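Local coordinates for lectin-like protein (Entamoeba histolytica HM-1:IMSS-A, PDB 5ZBT) that is the legume lectin-like domain of an ERGIC-53-like membrane protein, of unknown function, and may bind D-mannose, at residues A[92-104]-A[119-132]. Sequence-based numbering, arbitrary orientation.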
loop_
_atom_site.group_PDB
_atom_site.type_symbol
_atom_site.label_atom_id
_atom_site.label_comp_id
_atom_site.label_asym_id
_atom_site.label_seq_id
_atom_site.Cartn_x
_atom_site.Cartn_y
_atom_site.Cartn_z
ATOM N N GLU A 92 8.245 15.006 13.789
ATOM C CA GLU A 92 7.731 14.695 15.116
ATOM C C GLU A 92 6.894 13.428 14.989
ATOM O O GLU A 92 7.414 12.397 14.569
ATOM C CB GLU A 92 6.994 15.886 15.702
ATOM N N LYS A 93 5.619 13.474 15.349
ATOM C CA LYS A 93 4.723 12.342 15.183
ATOM C C LYS A 93 4.164 12.347 13.762
ATOM O O LYS A 93 3.745 13.391 13.258
ATOM C CB LYS A 93 3.590 12.407 16.206
ATOM C CG LYS A 93 2.830 11.101 16.339
ATOM C CD LYS A 93 1.318 11.311 16.460
ATOM C CE LYS A 93 0.598 9.980 16.632
ATOM N NZ LYS A 93 1.355 9.077 17.575
ATOM N N CYS A 94 4.157 11.184 13.114
ATOM C CA CYS A 94 3.607 11.108 11.765
ATOM C C CYS A 94 2.092 11.280 11.797
ATOM O O CYS A 94 1.413 10.790 12.706
ATOM C CB CYS A 94 3.943 9.766 11.106
ATOM S SG CYS A 94 5.653 9.275 11.281
ATOM N N GLY A 95 1.567 11.979 10.789
ATOM C CA GLY A 95 0.148 12.027 10.534
ATOM C C GLY A 95 -0.182 11.218 9.286
ATOM O O GLY A 95 0.704 10.697 8.602
ATOM N N GLY A 96 -1.488 11.116 9.005
ATOM C CA GLY A 96 -2.004 10.445 7.826
ATOM C C GLY A 96 -1.713 8.954 7.801
ATOM O O GLY A 96 -1.587 8.286 8.836
ATOM N N GLY A 97 -1.624 8.423 6.587
ATOM C CA GLY A 97 -1.314 7.020 6.397
ATOM C C GLY A 97 -1.146 6.696 4.928
ATOM O O GLY A 97 -1.230 7.566 4.063
ATOM N N MET A 98 -0.952 5.414 4.664
ATOM C CA MET A 98 -0.628 4.870 3.354
ATOM C C MET A 98 -1.590 3.739 3.033
ATOM O O MET A 98 -1.989 2.990 3.923
ATOM C CB MET A 98 0.777 4.279 3.334
ATOM C CG MET A 98 1.846 5.068 2.662
ATOM S SD MET A 98 3.324 4.020 2.724
ATOM C CE MET A 98 2.891 2.859 1.430
ATOM N N GLY A 99 -1.911 3.576 1.764
ATOM C CA GLY A 99 -2.721 2.453 1.328
ATOM C C GLY A 99 -2.087 1.717 0.170
ATOM O O GLY A 99 -1.509 2.331 -0.732
ATOM N N VAL A 100 -2.195 0.393 0.202
ATOM C CA VAL A 100 -1.915 -0.443 -0.955
ATOM C C VAL A 100 -3.227 -1.089 -1.379
ATOM O O VAL A 100 -3.989 -1.580 -0.540
ATOM C CB VAL A 100 -0.832 -1.490 -0.661
ATOM C CG1 VAL A 100 -0.521 -2.310 -1.954
ATOM C CG2 VAL A 100 0.409 -0.808 -0.138
ATOM N N TRP A 101 -3.504 -1.069 -2.668
ATOM C CA TRP A 101 -4.853 -1.310 -3.142
ATOM C C TRP A 101 -4.844 -2.398 -4.200
ATOM O O TRP A 101 -3.987 -2.403 -5.082
ATOM C CB TRP A 101 -5.460 -0.026 -3.723
ATOM C CG TRP A 101 -5.562 1.151 -2.765
ATOM C CD1 TRP A 101 -4.552 2.009 -2.379
ATOM C CD2 TRP A 101 -6.757 1.622 -2.120
ATOM N NE1 TRP A 101 -5.054 2.972 -1.530
ATOM C CE2 TRP A 101 -6.402 2.755 -1.355
ATOM C CE3 TRP A 101 -8.099 1.191 -2.116
ATOM C CZ2 TRP A 101 -7.338 3.460 -0.592
ATOM C CZ3 TRP A 101 -9.028 1.899 -1.357
ATOM C CH2 TRP A 101 -8.637 3.021 -0.607
ATOM N N LEU A 102 -5.806 -3.311 -4.116
ATOM C CA LEU A 102 -6.005 -4.350 -5.131
ATOM C C LEU A 102 -7.465 -4.239 -5.551
ATOM O O LEU A 102 -8.359 -4.704 -4.833
ATOM C CB LEU A 102 -5.658 -5.738 -4.596
ATOM C CG LEU A 102 -4.168 -5.994 -4.239
ATOM C CD1 LEU A 102 -3.736 -5.335 -2.919
ATOM C CD2 LEU A 102 -3.847 -7.484 -4.186
ATOM N N THR A 103 -7.716 -3.579 -6.683
ATOM C CA THR A 103 -9.071 -3.173 -7.027
ATOM C C THR A 103 -9.440 -3.552 -8.450
ATOM O O THR A 103 -8.584 -3.731 -9.325
ATOM C CB THR A 103 -9.290 -1.659 -6.846
ATOM O OG1 THR A 103 -8.275 -0.920 -7.554
ATOM C CG2 THR A 103 -9.287 -1.312 -5.362
ATOM N N GLU A 104 -10.759 -3.639 -8.654
ATOM C CA GLU A 104 -11.331 -3.964 -9.957
ATOM C C GLU A 104 -11.076 -2.861 -10.985
ATOM O O GLU A 104 -10.950 -3.154 -12.183
ATOM C CB GLU A 104 -12.835 -4.228 -9.798
ATOM C CG GLU A 104 -13.598 -4.444 -11.100
ATOM C CD GLU A 104 -15.097 -4.624 -10.876
ATOM O OE1 GLU A 104 -15.578 -5.784 -10.933
ATOM O OE2 GLU A 104 -15.786 -3.603 -10.630
ATOM N N TYR A 119 -15.221 1.562 -3.858
ATOM C CA TYR A 119 -14.295 0.785 -4.682
ATOM C C TYR A 119 -14.674 -0.687 -4.570
ATOM O O TYR A 119 -15.411 -1.087 -3.666
ATOM C CB TYR A 119 -12.821 1.004 -4.264
ATOM C CG TYR A 119 -12.471 0.500 -2.879
ATOM C CD1 TYR A 119 -12.690 1.292 -1.755
ATOM C CD2 TYR A 119 -11.914 -0.763 -2.691
ATOM C CE1 TYR A 119 -12.373 0.832 -0.471
ATOM C CE2 TYR A 119 -11.582 -1.230 -1.410
ATOM C CZ TYR A 119 -11.823 -0.436 -0.308
ATOM O OH TYR A 119 -11.510 -0.907 0.952
ATOM N N LYS A 120 -14.171 -1.497 -5.503
ATOM C CA LYS A 120 -14.379 -2.942 -5.436
ATOM C C LYS A 120 -13.017 -3.625 -5.331
ATOM O O LYS A 120 -12.224 -3.600 -6.274
ATOM C CB LYS A 120 -15.186 -3.451 -6.629
ATOM C CG LYS A 120 -15.700 -4.879 -6.448
ATOM C CD LYS A 120 -16.419 -5.397 -7.707
ATOM C CE LYS A 120 -17.952 -5.254 -7.574
ATOM N NZ LYS A 120 -18.647 -4.657 -8.772
ATOM N N GLY A 121 -12.743 -4.219 -4.190
ATOM C CA GLY A 121 -11.470 -4.869 -3.980
ATOM C C GLY A 121 -11.041 -4.730 -2.529
ATOM O O GLY A 121 -11.872 -4.716 -1.618
ATOM N N ILE A 122 -9.731 -4.579 -2.358
ATOM C CA ILE A 122 -9.085 -4.655 -1.055
ATOM C C ILE A 122 -8.217 -3.416 -0.891
ATOM O O ILE A 122 -7.472 -3.049 -1.812
ATOM C CB ILE A 122 -8.246 -5.948 -0.913
ATOM C CG1 ILE A 122 -9.150 -7.150 -0.677
ATOM C CG2 ILE A 122 -7.221 -5.860 0.208
ATOM C CD1 ILE A 122 -8.644 -8.417 -1.336
ATOM N N GLY A 123 -8.347 -2.755 0.251
ATOM C CA GLY A 123 -7.419 -1.724 0.673
ATOM C C GLY A 123 -6.666 -2.205 1.902
ATOM O O GLY A 123 -7.272 -2.693 2.864
ATOM N N ILE A 124 -5.342 -2.090 1.842
ATOM C CA ILE A 124 -4.452 -2.392 2.964
ATOM C C ILE A 124 -3.858 -1.067 3.419
ATOM O O ILE A 124 -3.175 -0.386 2.639
ATOM C CB ILE A 124 -3.353 -3.396 2.568
ATOM C CG1 ILE A 124 -3.982 -4.624 1.918
ATOM C CG2 ILE A 124 -2.523 -3.819 3.753
ATOM C CD1 ILE A 124 -3.155 -5.204 0.820
ATOM N N PHE A 125 -4.123 -0.692 4.673
ATOM C CA PHE A 125 -3.814 0.641 5.169
ATOM C C PHE A 125 -2.862 0.563 6.352
ATOM O O PHE A 125 -3.011 -0.294 7.230
ATOM C CB PHE A 125 -5.093 1.394 5.585
ATOM C CG PHE A 125 -6.190 1.361 4.547
ATOM C CD1 PHE A 125 -5.932 1.709 3.226
ATOM C CD2 PHE A 125 -7.472 0.978 4.890
ATOM C CE1 PHE A 125 -6.942 1.685 2.265
ATOM C CE2 PHE A 125 -8.488 0.935 3.931
ATOM C CZ PHE A 125 -8.216 1.298 2.619
ATOM N N ILE A 126 -1.882 1.463 6.362
ATOM C CA ILE A 126 -1.047 1.725 7.524
ATOM C C ILE A 126 -1.413 3.114 8.013
ATOM O O ILE A 126 -1.232 4.098 7.284
ATOM C CB ILE A 126 0.453 1.645 7.196
ATOM C CG1 ILE A 126 0.801 0.330 6.486
ATOM C CG2 ILE A 126 1.283 1.825 8.473
ATOM C CD1 ILE A 126 2.298 0.217 6.103
ATOM N N ASN A 127 -1.944 3.208 9.226
ATOM C CA ASN A 127 -2.465 4.473 9.731
ATOM C C ASN A 127 -1.666 4.937 10.942
ATOM O O ASN A 127 -1.516 4.185 11.911
ATOM C CB ASN A 127 -3.936 4.343 10.097
ATOM C CG ASN A 127 -4.465 5.603 10.721
ATOM O OD1 ASN A 127 -4.638 6.597 10.038
ATOM N ND2 ASN A 127 -4.688 5.586 12.028
ATOM N N PHE A 128 -1.145 6.173 10.874
ATOM C CA PHE A 128 -0.486 6.845 11.996
ATOM C C PHE A 128 -1.355 7.914 12.657
ATOM O O PHE A 128 -1.102 8.265 13.819
ATOM C CB PHE A 128 0.825 7.524 11.545
ATOM C CG PHE A 128 1.880 6.575 11.052
ATOM C CD1 PHE A 128 1.869 6.130 9.730
ATOM C CD2 PHE A 128 2.894 6.145 11.897
ATOM C CE1 PHE A 128 2.845 5.257 9.267
ATOM C CE2 PHE A 128 3.884 5.277 11.447
ATOM C CZ PHE A 128 3.864 4.824 10.131
ATOM N N GLU A 129 -2.357 8.437 11.944
ATOM C CA GLU A 129 -3.185 9.534 12.435
ATOM C C GLU A 129 -4.022 9.093 13.633
ATOM O O GLU A 129 -4.773 8.115 13.549
ATOM C CB GLU A 129 -4.088 10.031 11.308
ATOM C CG GLU A 129 -4.889 11.291 11.628
ATOM C CD GLU A 129 -4.166 12.571 11.249
ATOM O OE1 GLU A 129 -4.792 13.642 11.308
ATOM O OE2 GLU A 129 -2.972 12.517 10.888
ATOM N N ASP A 130 -3.867 9.801 14.750
ATOM C CA ASP A 130 -4.667 9.681 15.966
ATOM C C ASP A 130 -4.396 8.424 16.787
ATOM O O ASP A 130 -5.141 8.153 17.736
ATOM C CB ASP A 130 -6.171 9.760 15.679
ATOM C CG ASP A 130 -6.586 11.073 15.043
ATOM O OD1 ASP A 130 -5.900 12.108 15.252
ATOM O OD2 ASP A 130 -7.605 11.064 14.318
ATOM N N VAL A 131 -3.353 7.657 16.486
ATOM C CA VAL A 131 -3.003 6.520 17.325
ATOM C C VAL A 131 -1.547 6.650 17.742
ATOM O O VAL A 131 -0.724 7.252 17.048
ATOM C CB VAL A 131 -3.245 5.165 16.628
ATOM C CG1 VAL A 131 -4.687 4.785 16.731
ATOM C CG2 VAL A 131 -2.789 5.211 15.157
ATOM N N ASP A 132 -1.235 6.061 18.898
ATOM C CA ASP A 132 0.140 6.085 19.387
ATOM C C ASP A 132 1.036 5.164 18.565
ATOM O O ASP A 132 2.117 5.556 18.120
ATOM C CB ASP A 132 0.178 5.687 20.861
ATOM C CG ASP A 132 1.509 5.999 21.502
ATOM O OD1 ASP A 132 1.902 7.185 21.503
ATOM O OD2 ASP A 132 2.174 5.066 21.983
HETATM O O HOH W 1 1.516 9.443 20.509
#
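Strands 97-103 and 122-127, central antiparallel strands of the legume-lectin beta-sandwich, meet here. Trp101 and Phe125 lie on one face of the sheet, and Tyr119, just before the corner at Gly121, packs against Trp101. Backbone hydrogen bonds link Met98 with Ile126, Val100 with Ile124 and Leu102 with Ile122, each pair in both directions. The three rings form an aromatic cluster. Trp101 CZ3 stands over the centre of the Tyr119 ring, 3.6 Å from Tyr119 CE1. The planes stand at 83°, a T-shaped pair. Phe125 in turn points its edge at the indole face, Phe125 CE1 lying 3.4 Å from Trp101 CZ2. Gly99 CA meets the edge of the Phe125 ring. Beyond the strands, Glu129 bends at chi2 (91°), and its OE2 accepts a hydrogen bond from Gly96 N at 2.8 Å, met on the anti side and tilted out of the carboxylate plane. Gly96 O accepts hydrogen bonds from Phe128 N and Glu129 N. Cys94 SG, in a disulfide with Cys90, sits over the Phe128 face. Ser211 OG hydrogen-bonds Trp101 NE1. Strands 207-213 and 135-142 flank the pair within the sheet, while Met98, Val100, Leu102 and Ile126 pack against strand 80-90 of the second sheet.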